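Local coordinates for protein quinoline 2-oxidoreductase medium subunit (PDB 1T3Q) that carries FAD as the medium, flavin-binding subunit of quinoline 2-oxidoreductase, a molybdenum hydroxylase, and probably passes electrons through that flavin, at residues Ile29-Gln34 with Arg108-Gly113; His117-Ala122 with Gly154-Asp159; Leu127-Gly132 with Glu218-Ala223. All blocks are in the same frame, centred on the assembly; numbering follows the deposited sequence.

How the contacts relate
Contact 1 is the buried one: two glycine-rich loops meet over the FAD diphosphate, and their chemistry is backbone N-H groups turned on phosphate oxygens. Contact 2, partly buried, adjoins it in sequence, since helix 111-117 starts in one and ends in the other; here two turns are tied by imidazole, phenol, carboxylate and a water. Contact 3, also partly buried, is the smallest, with alanine, threonine and glutamine packed without a hydrogen bond across it. It lies farther from the flavin and joins helix 123-130 to the edge strand of the C-terminal sheet. Contacts 2 and 3 touch, E218 OE1 lying 2.9 Å from H155 N, a probable hydrogen bond.

Contact 1: Ile29-Gln34 with Arg108-Gly113; sequences IIAGGQ and RGTLGG. With FAD (flavin-adenine dinucleotide), chain R.
With CG beside its backbone N (chi1 -70°) and a bend at chi3, R108 swings its guanidinium back over the loop of G32, while Q34, bent at chi2, crosses it at about a right angle. Both side chains converge on one carbonyl: R108 NE donates to G32 O at 3.1 Å, and Q34 NE2 gives G32 O a straighter bond of 2.9 Å from the opposite face of the carbonyl plane. Gripped twice, the G32-G33 peptide is held with G33 N-H turned to the cofactor. Glycine is needed at G32, because a side chain there would run into R108 O; G33 has the positive phi that glycine tolerates. A31 N and G33 N both donate to FAD O2A, each at 2.9 Å. From the other segment, T110 OG1 donates to FAD O1P at 2.7 Å and accepts from G113 N at 2.9 Å, so one hydroxyl holds phosphate and N-caps helix 111-117. G32 N also reaches O1P, and Q34 N reaches O2P. Peptide dipoles and the helix N-terminus probably offset part of the phosphate charge. Backbone N-H groups of a glycine-rich loop gripping the FAD diphosphate are characteristic of the FAD-binding domain of molybdopterin dehydrogenases, in the FAD_PCMH clan.

Contact 2: His117-Ala122 with Gly154-Asp159; sequences HADAGA and GHYFTD. With FAD (flavin-adenine dinucleotide), chain R.
H155 and A120 meet through a nearly straight hydrogen bond, A120 N to H155 ND1, 2.9 Å long with an angle of 168° at the hydrogen. The imidazole reaches across because its CG stands anti to the backbone N (chi1 -167°), and the donor lies in the plane of the ring. D119 OD1 sits at the same ring edge, 3.3 Å from H155 CE1, while accepting from G121 N in an Asx turn. H155 CE1 also lies over one face of the Y156 ring. With only a methyl group in this place, as an alanine here would give, A120 N is likely to lose its acceptor and that face of the Y156 ring its cover. The Y156 ring also has H117 O at its edge, 3.3 Å from CD1. The H117 imidazole lies alongside Y156, pointing the same way with the planes inclined at 50°, and H117 NE2 approaches Y156 CE1 to 3.3 Å. One water joins three polar ends: H117 NE2, Y156 OH and D119 OD2, donating to the carboxylate at 2.7 Å. The backbone bond from Y156 N to A118 O, 2.8 Å, ties the turns together. Small alanine suits A118, whose CB is pressed to 3.3 Å from T158 CG2. H117 also touches S35 and D119 touches Y190, both residues of the FAD site. The loop between helices 111-117 and 123-130 is thus fastened to the type II turn linking strands 152-154 and 157-158.

Contact 3: Leu127-Gly132 with Glu218-Ala223; sequences LMATLG and ERAHQA
T130 lies beside the amide end of Q222, its OG1 3.4 Å from Q222 OE1, in van der Waals proximity and not as a hydrogen bond. The hydroxyl is committed to its own helix: OG1 stands beside the backbone N, anti to the carbonyl carbon (chi1 -62°), and bonds back to F126 O one turn earlier. Threonine fits here because its hydroxyl is satisfied within the helix while its small branched side chain packs on W178 and A212. Q222 bends at chi2 (-61°), which folds the chain toward the helix and sets OE1 3.6 Å from T130 CA. The two side chains cross obliquely.

One helical position earlier, A129 faces A220, and the two methyls meet at 4.4 Å between their CB atoms. Alanine on both sides keeps the bulk low where the helix passes the loop that leads into strand 221-222, with the backbones still 7.0 Å apart between the CA atoms of A129 and A220. Past T130 the helix ends in a Schellman motif, in which G132, with positive phi, donates from N to A129 O at 3.1 Å.

Strand 221-222 is the short edge strand beside 205-214. The contact is thus a helix-to-sheet-edge packing between the FAD-binding domain and the C-terminal domain of the CO dehydrogenase flavoprotein family.

Contact 1: Ile29-Gln34 with Arg108-Gly113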
# COMPACT_ATOMS: atom_id res chain seq x y z
N ILE C 29 4.41 -41.30 -15.66
CA ILE C 29 5.76 -41.14 -15.17
C ILE C 29 6.27 -39.72 -15.44
O ILE C 29 5.90 -39.10 -16.42
CB ILE C 29 6.72 -42.11 -15.90
CG1 ILE C 29 6.46 -43.55 -15.45
CG2 ILE C 29 8.18 -41.69 -15.65
CD1 ILE C 29 7.13 -44.58 -16.35
N ILE C 30 7.10 -39.21 -14.53
CA ILE C 30 7.73 -37.92 -14.75
C ILE C 30 9.21 -38.12 -14.47
O ILE C 30 9.58 -38.73 -13.47
CB ILE C 30 7.18 -36.77 -13.86
CG1 ILE C 30 7.91 -35.47 -14.23
CG2 ILE C 30 7.38 -37.07 -12.38
CD1 ILE C 30 7.43 -34.23 -13.49
N ALA C 31 10.04 -37.64 -15.38
CA ALA C 31 11.49 -37.71 -15.25
C ALA C 31 11.99 -36.28 -15.09
O ALA C 31 11.90 -35.71 -14.01
CB ALA C 31 12.09 -38.37 -16.48
N GLY C 32 12.49 -35.69 -16.17
CA GLY C 32 12.99 -34.33 -16.11
C GLY C 32 11.89 -33.27 -16.20
O GLY C 32 12.11 -32.10 -15.86
N GLY C 33 10.71 -33.68 -16.67
CA GLY C 33 9.58 -32.78 -16.80
C GLY C 33 9.61 -31.74 -17.91
O GLY C 33 8.65 -30.99 -18.06
N GLN C 34 10.68 -31.71 -18.70
CA GLN C 34 10.81 -30.71 -19.76
C GLN C 34 9.89 -30.87 -20.97
O GLN C 34 9.79 -29.96 -21.79
CB GLN C 34 12.27 -30.63 -20.21
CG GLN C 34 13.24 -30.48 -19.04
CD GLN C 34 12.95 -29.26 -18.17
OE1 GLN C 34 13.27 -28.13 -18.53
NE2 GLN C 34 12.33 -29.50 -17.02
N ARG C 108 17.94 -30.81 -16.93
CA ARG C 108 16.83 -31.60 -16.40
C ARG C 108 16.38 -32.73 -17.33
O ARG C 108 16.00 -33.81 -16.86
CB ARG C 108 15.61 -30.71 -16.09
CG ARG C 108 15.79 -29.78 -14.91
CD ARG C 108 14.44 -29.22 -14.44
NE ARG C 108 13.56 -30.26 -13.89
CZ ARG C 108 13.69 -30.80 -12.68
NH1 ARG C 108 12.84 -31.74 -12.28
NH2 ARG C 108 14.66 -30.40 -11.87
N GLY C 109 16.40 -32.47 -18.63
CA GLY C 109 15.98 -33.47 -19.60
C GLY C 109 16.82 -34.73 -19.53
O GLY C 109 18.03 -34.66 -19.29
N THR C 110 16.19 -35.88 -19.75
CA THR C 110 16.89 -37.16 -19.69
C THR C 110 16.78 -37.94 -20.99
O THR C 110 15.91 -37.69 -21.82
CB THR C 110 16.35 -38.05 -18.55
OG1 THR C 110 15.00 -38.45 -18.85
CG2 THR C 110 16.36 -37.29 -17.23
N LEU C 111 17.68 -38.90 -21.17
CA LEU C 111 17.68 -39.74 -22.36
C LEU C 111 16.37 -40.54 -22.40
O LEU C 111 15.69 -40.58 -23.42
CB LEU C 111 18.89 -40.70 -22.32
CG LEU C 111 18.99 -41.72 -23.46
CD1 LEU C 111 19.10 -40.99 -24.80
CD2 LEU C 111 20.21 -42.62 -23.24
N GLY C 112 16.03 -41.16 -21.27
CA GLY C 112 14.81 -41.95 -21.19
C GLY C 112 13.56 -41.13 -21.46
O GLY C 112 12.65 -41.59 -22.16
N GLY C 113 13.51 -39.92 -20.92
CA GLY C 113 12.35 -39.07 -21.13
C GLY C 113 12.23 -38.64 -22.58
O GLY C 113 11.13 -38.59 -23.13
PA FAD R . 9.57 -35.86 -19.07
O1A FAD R . 9.08 -34.59 -19.67
O2A FAD R . 9.41 -36.06 -17.76
O5B FAD R . 8.59 -36.79 -19.76
C5B FAD R . 8.70 -37.28 -21.14
C4B FAD R . 7.55 -38.35 -21.40
O4B FAD R . 8.19 -39.67 -21.24
C3B FAD R . 6.29 -38.40 -20.47
O3B FAD R . 5.16 -38.83 -21.16
C2B FAD R . 6.77 -39.38 -19.35
O2B FAD R . 5.69 -40.04 -18.73
C1B FAD R . 7.56 -40.39 -20.13
N9A FAD R . 8.70 -40.97 -19.42
C8A FAD R . 9.79 -40.30 -18.91
N7A FAD R . 10.76 -41.12 -18.52
C5A FAD R . 10.28 -42.38 -18.77
C6A FAD R . 10.88 -43.74 -18.59
N6A FAD R . 12.06 -43.97 -18.08
N1A FAD R . 10.07 -44.79 -19.00
C2A FAD R . 8.81 -44.60 -19.54
N3A FAD R . 8.19 -43.40 -19.73
C4A FAD R . 8.94 -42.32 -19.28
N1 FAD R . 14.35 -32.06 -27.16
C2 FAD R . 15.10 -32.34 -28.23
O2 FAD R . 15.19 -33.45 -28.67
N3 FAD R . 15.68 -31.29 -29.03
C4 FAD R . 15.42 -29.95 -28.78
O4 FAD R . 15.90 -29.11 -29.51
C4X FAD R . 14.53 -29.63 -27.65
N5 FAD R . 14.23 -28.32 -27.35
C5X FAD R . 13.48 -28.07 -26.22
C6 FAD R . 13.17 -26.70 -25.93
C7 FAD R . 12.42 -26.35 -24.81
C7M FAD R . 12.09 -24.89 -24.56
C8 FAD R . 11.94 -27.40 -23.88
C8M FAD R . 11.13 -27.10 -22.64
C9 FAD R . 12.26 -28.76 -24.14
C9A FAD R . 13.01 -29.11 -25.31
N10 FAD R . 13.36 -30.48 -25.68
C10 FAD R . 14.06 -30.76 -26.82
C1' FAD R . 12.77 -31.59 -24.88
C2' FAD R . 13.79 -32.23 -23.89
O2' FAD R . 14.73 -33.03 -24.61
C3' FAD R . 12.95 -33.07 -22.91
O3' FAD R . 13.69 -33.11 -21.69
C4' FAD R . 12.69 -34.51 -23.41
O4' FAD R . 11.99 -34.51 -24.66
C5' FAD R . 11.84 -35.18 -22.37
O5' FAD R . 12.74 -35.76 -21.25
P FAD R . 12.36 -35.54 -19.81
O1P FAD R . 13.42 -36.29 -19.00
O2P FAD R . 12.15 -34.20 -19.50
O3P FAD R . 11.08 -36.23 -19.59

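Contact 2: His117-Ala122 with Gly154-Asp159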
# COMPACT_ATOMS: atom_id res chain seq x y z
N HIS C 117 9.08 -39.69 -24.82
CA HIS C 117 8.25 -38.61 -25.35
C HIS C 117 8.11 -38.84 -26.85
O HIS C 117 7.05 -38.63 -27.43
CB HIS C 117 8.89 -37.24 -25.08
CG HIS C 117 8.05 -36.09 -25.54
ND1 HIS C 117 6.74 -35.93 -25.16
CD2 HIS C 117 8.34 -35.04 -26.35
CE1 HIS C 117 6.25 -34.83 -25.71
NE2 HIS C 117 7.20 -34.28 -26.44
N ALA C 118 9.20 -39.29 -27.46
CA ALA C 118 9.25 -39.61 -28.88
C ALA C 118 8.84 -38.53 -29.88
O ALA C 118 8.08 -38.79 -30.82
CB ALA C 118 8.44 -40.87 -29.14
N ASP C 119 9.33 -37.31 -29.68
CA ASP C 119 9.01 -36.25 -30.63
C ASP C 119 9.76 -36.65 -31.91
O ASP C 119 10.95 -36.97 -31.87
CB ASP C 119 9.52 -34.90 -30.12
CG ASP C 119 9.07 -33.75 -31.00
OD1 ASP C 119 9.21 -33.85 -32.24
OD2 ASP C 119 8.57 -32.73 -30.47
N ALA C 120 9.06 -36.64 -33.04
CA ALA C 120 9.68 -37.01 -34.31
C ALA C 120 10.76 -36.01 -34.70
O ALA C 120 11.55 -36.26 -35.61
CB ALA C 120 8.63 -37.09 -35.41
N GLY C 121 10.81 -34.88 -34.00
CA GLY C 121 11.81 -33.87 -34.30
C GLY C 121 12.96 -33.88 -33.32
O GLY C 121 13.89 -33.08 -33.44
N ALA C 122 12.91 -34.79 -32.35
CA ALA C 122 13.95 -34.89 -31.33
C ALA C 122 15.21 -35.61 -31.80
O ALA C 122 15.15 -36.52 -32.63
CB ALA C 122 13.40 -35.58 -30.09
N GLY C 154 6.78 -43.62 -34.30
CA GLY C 154 6.26 -42.43 -34.94
C GLY C 154 6.21 -41.25 -33.99
O GLY C 154 6.67 -41.34 -32.85
N HIS C 155 5.66 -40.14 -34.45
CA HIS C 155 5.55 -38.94 -33.63
C HIS C 155 4.72 -39.24 -32.39
O HIS C 155 3.52 -39.53 -32.49
CB HIS C 155 4.92 -37.81 -34.44
CG HIS C 155 5.05 -36.47 -33.79
ND1 HIS C 155 6.26 -35.96 -33.36
CD2 HIS C 155 4.12 -35.52 -33.50
CE1 HIS C 155 6.07 -34.76 -32.84
NE2 HIS C 155 4.79 -34.47 -32.92
N TYR C 156 5.35 -39.16 -31.22
CA TYR C 156 4.70 -39.44 -29.94
C TYR C 156 4.15 -40.86 -29.93
O TYR C 156 3.11 -41.13 -29.33
CB TYR C 156 3.55 -38.46 -29.67
CG TYR C 156 3.95 -37.00 -29.70
CD1 TYR C 156 5.16 -36.57 -29.15
CD2 TYR C 156 3.10 -36.04 -30.26
CE1 TYR C 156 5.51 -35.22 -29.17
CE2 TYR C 156 3.44 -34.70 -30.28
CZ TYR C 156 4.65 -34.29 -29.73
OH TYR C 156 5.00 -32.96 -29.77
N PHE C 157 4.86 -41.76 -30.59
CA PHE C 157 4.43 -43.15 -30.69
C PHE C 157 5.60 -44.10 -30.46
O PHE C 157 6.53 -44.16 -31.27
CB PHE C 157 3.84 -43.38 -32.08
CG PHE C 157 3.17 -44.72 -32.26
CD1 PHE C 157 2.87 -45.18 -33.54
CD2 PHE C 157 2.82 -45.50 -31.16
CE1 PHE C 157 2.22 -46.40 -33.72
CE2 PHE C 157 2.17 -46.72 -31.33
CZ PHE C 157 1.87 -47.17 -32.61
N THR C 158 5.57 -44.84 -29.35
CA THR C 158 6.64 -45.78 -29.05
C THR C 158 6.09 -47.19 -28.80
O THR C 158 4.88 -47.39 -28.73
CB THR C 158 7.44 -45.37 -27.80
OG1 THR C 158 6.63 -45.55 -26.63
CG2 THR C 158 7.86 -43.91 -27.90
N ASP C 159 7.01 -48.14 -28.66
CA ASP C 159 6.66 -49.54 -28.42
C ASP C 159 6.29 -49.76 -26.96
O ASP C 159 5.89 -50.85 -26.56
CB ASP C 159 7.84 -50.44 -28.77
CG ASP C 159 7.49 -51.91 -28.71
OD1 ASP C 159 8.30 -52.70 -28.17
OD2 ASP C 159 6.41 -52.28 -29.22
PA FAD R . 9.57 -35.86 -19.07
O1A FAD R . 9.08 -34.59 -19.67
O2A FAD R . 9.41 -36.06 -17.76
O5B FAD R . 8.59 -36.79 -19.76
C5B FAD R . 8.70 -37.28 -21.14
C4B FAD R . 7.55 -38.35 -21.40
O4B FAD R . 8.19 -39.67 -21.24
C3B FAD R . 6.29 -38.40 -20.47
O3B FAD R . 5.16 -38.83 -21.16
C2B FAD R . 6.77 -39.38 -19.35
O2B FAD R . 5.69 -40.04 -18.73
C1B FAD R . 7.56 -40.39 -20.13
N9A FAD R . 8.70 -40.97 -19.42
C8A FAD R . 9.79 -40.30 -18.91
N7A FAD R . 10.76 -41.12 -18.52
C5A FAD R . 10.28 -42.38 -18.77
C6A FAD R . 10.88 -43.74 -18.59
N6A FAD R . 12.06 -43.97 -18.08
N1A FAD R . 10.07 -44.79 -19.00
C2A FAD R . 8.81 -44.60 -19.54
N3A FAD R . 8.19 -43.40 -19.73
C4A FAD R . 8.94 -42.32 -19.28
N1 FAD R . 14.35 -32.06 -27.16
C2 FAD R . 15.10 -32.34 -28.23
O2 FAD R . 15.19 -33.45 -28.67
N3 FAD R . 15.68 -31.29 -29.03
C4 FAD R . 15.42 -29.95 -28.78
O4 FAD R . 15.90 -29.11 -29.51
C4X FAD R . 14.53 -29.63 -27.65
N5 FAD R . 14.23 -28.32 -27.35
C5X FAD R . 13.48 -28.07 -26.22
C6 FAD R . 13.17 -26.70 -25.93
C7 FAD R . 12.42 -26.35 -24.81
C7M FAD R . 12.09 -24.89 -24.56
C8 FAD R . 11.94 -27.40 -23.88
C8M FAD R . 11.13 -27.10 -22.64
C9 FAD R . 12.26 -28.76 -24.14
C9A FAD R . 13.01 -29.11 -25.31
N10 FAD R . 13.36 -30.48 -25.68
C10 FAD R . 14.06 -30.76 -26.82
C1' FAD R . 12.77 -31.59 -24.88
C2' FAD R . 13.79 -32.23 -23.89
O2' FAD R . 14.73 -33.03 -24.61
C3' FAD R . 12.95 -33.07 -22.91
O3' FAD R . 13.69 -33.11 -21.69
C4' FAD R . 12.69 -34.51 -23.41
O4' FAD R . 11.99 -34.51 -24.66
C5' FAD R . 11.84 -35.18 -22.37
O5' FAD R . 12.74 -35.76 -21.25
P FAD R . 12.36 -35.54 -19.81
O1P FAD R . 13.42 -36.29 -19.00
O2P FAD R . 12.15 -34.20 -19.50
O3P FAD R . 11.08 -36.23 -19.59
O HOH W 1 7.22 -32.23 -28.20

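Contact 3: Leu127-Gly132 with Glu218-Ala223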
# COMPACT_ATOMS: atom_id res chain seq x y z
N LEU C 127 18.94 -40.49 -33.17
CA LEU C 127 20.30 -40.99 -32.97
C LEU C 127 20.37 -42.43 -32.48
O LEU C 127 21.13 -43.24 -33.02
CB LEU C 127 21.06 -40.09 -31.99
CG LEU C 127 22.54 -40.42 -31.83
CD1 LEU C 127 23.27 -40.20 -33.16
CD2 LEU C 127 23.15 -39.55 -30.74
N MET C 128 19.60 -42.76 -31.45
CA MET C 128 19.61 -44.12 -30.92
C MET C 128 19.27 -45.14 -32.00
O MET C 128 19.90 -46.19 -32.09
CB MET C 128 18.65 -44.24 -29.74
CG MET C 128 19.04 -43.40 -28.54
SD MET C 128 20.73 -43.72 -27.96
CE MET C 128 21.63 -42.34 -28.69
N ALA C 129 18.26 -44.84 -32.82
CA ALA C 129 17.86 -45.74 -33.89
C ALA C 129 19.00 -45.89 -34.88
O ALA C 129 19.34 -47.00 -35.30
CB ALA C 129 16.62 -45.21 -34.60
N THR C 130 19.59 -44.76 -35.26
CA THR C 130 20.69 -44.73 -36.21
C THR C 130 21.93 -45.47 -35.71
O THR C 130 22.64 -46.10 -36.50
CB THR C 130 21.06 -43.27 -36.54
OG1 THR C 130 19.93 -42.62 -37.14
CG2 THR C 130 22.24 -43.20 -37.48
N LEU C 131 22.19 -45.40 -34.42
CA LEU C 131 23.35 -46.07 -33.84
C LEU C 131 23.05 -47.53 -33.51
O LEU C 131 23.89 -48.23 -32.96
CB LEU C 131 23.81 -45.34 -32.58
CG LEU C 131 24.37 -43.94 -32.85
CD1 LEU C 131 24.74 -43.28 -31.54
CD2 LEU C 131 25.57 -44.03 -33.78
N GLY C 132 21.84 -47.97 -33.84
CA GLY C 132 21.46 -49.35 -33.57
C GLY C 132 21.46 -49.71 -32.10
O GLY C 132 21.91 -50.78 -31.72
N GLU C 218 8.19 -39.06 -39.72
CA GLU C 218 7.89 -39.44 -38.34
C GLU C 218 8.90 -40.36 -37.67
O GLU C 218 8.91 -40.48 -36.44
CB GLU C 218 6.50 -40.06 -38.26
CG GLU C 218 5.42 -39.03 -37.99
CD GLU C 218 4.10 -39.66 -37.62
OE1 GLU C 218 4.10 -40.63 -36.84
OE2 GLU C 218 3.06 -39.17 -38.12
N ARG C 219 9.75 -41.01 -38.46
CA ARG C 219 10.77 -41.90 -37.91
C ARG C 219 12.06 -41.65 -38.66
O ARG C 219 12.06 -41.09 -39.75
CB ARG C 219 10.35 -43.36 -38.10
CG ARG C 219 8.90 -43.66 -37.77
CD ARG C 219 8.56 -45.10 -38.10
NE ARG C 219 9.18 -46.03 -37.16
CZ ARG C 219 9.17 -47.35 -37.30
NH1 ARG C 219 9.76 -48.12 -36.39
NH2 ARG C 219 8.58 -47.91 -38.35
N ALA C 220 13.18 -42.08 -38.07
CA ALA C 220 14.47 -41.90 -38.71
C ALA C 220 14.44 -42.61 -40.07
O ALA C 220 13.83 -43.66 -40.22
CB ALA C 220 15.57 -42.49 -37.85
N HIS C 221 15.10 -42.01 -41.05
CA HIS C 221 15.15 -42.60 -42.38
C HIS C 221 16.56 -43.08 -42.67
O HIS C 221 17.49 -42.28 -42.80
CB HIS C 221 14.74 -41.59 -43.45
CG HIS C 221 14.92 -42.10 -44.85
ND1 HIS C 221 15.81 -41.54 -45.74
CD2 HIS C 221 14.32 -43.13 -45.50
CE1 HIS C 221 15.76 -42.21 -46.88
NE2 HIS C 221 14.87 -43.17 -46.76
N GLN C 222 16.72 -44.39 -42.76
CA GLN C 222 18.02 -44.97 -43.07
C GLN C 222 18.06 -45.00 -44.59
O GLN C 222 17.35 -45.78 -45.23
CB GLN C 222 18.13 -46.38 -42.47
CG GLN C 222 17.87 -46.42 -40.97
CD GLN C 222 18.84 -45.57 -40.16
OE1 GLN C 222 18.50 -45.07 -39.08
NE2 GLN C 222 20.07 -45.42 -40.66
N ALA C 223 18.87 -44.10 -45.16
CA ALA C 223 18.99 -43.97 -46.61
C ALA C 223 19.82 -45.06 -47.25
O ALA C 223 20.97 -44.84 -47.64
CB ALA C 223 19.58 -42.60 -46.95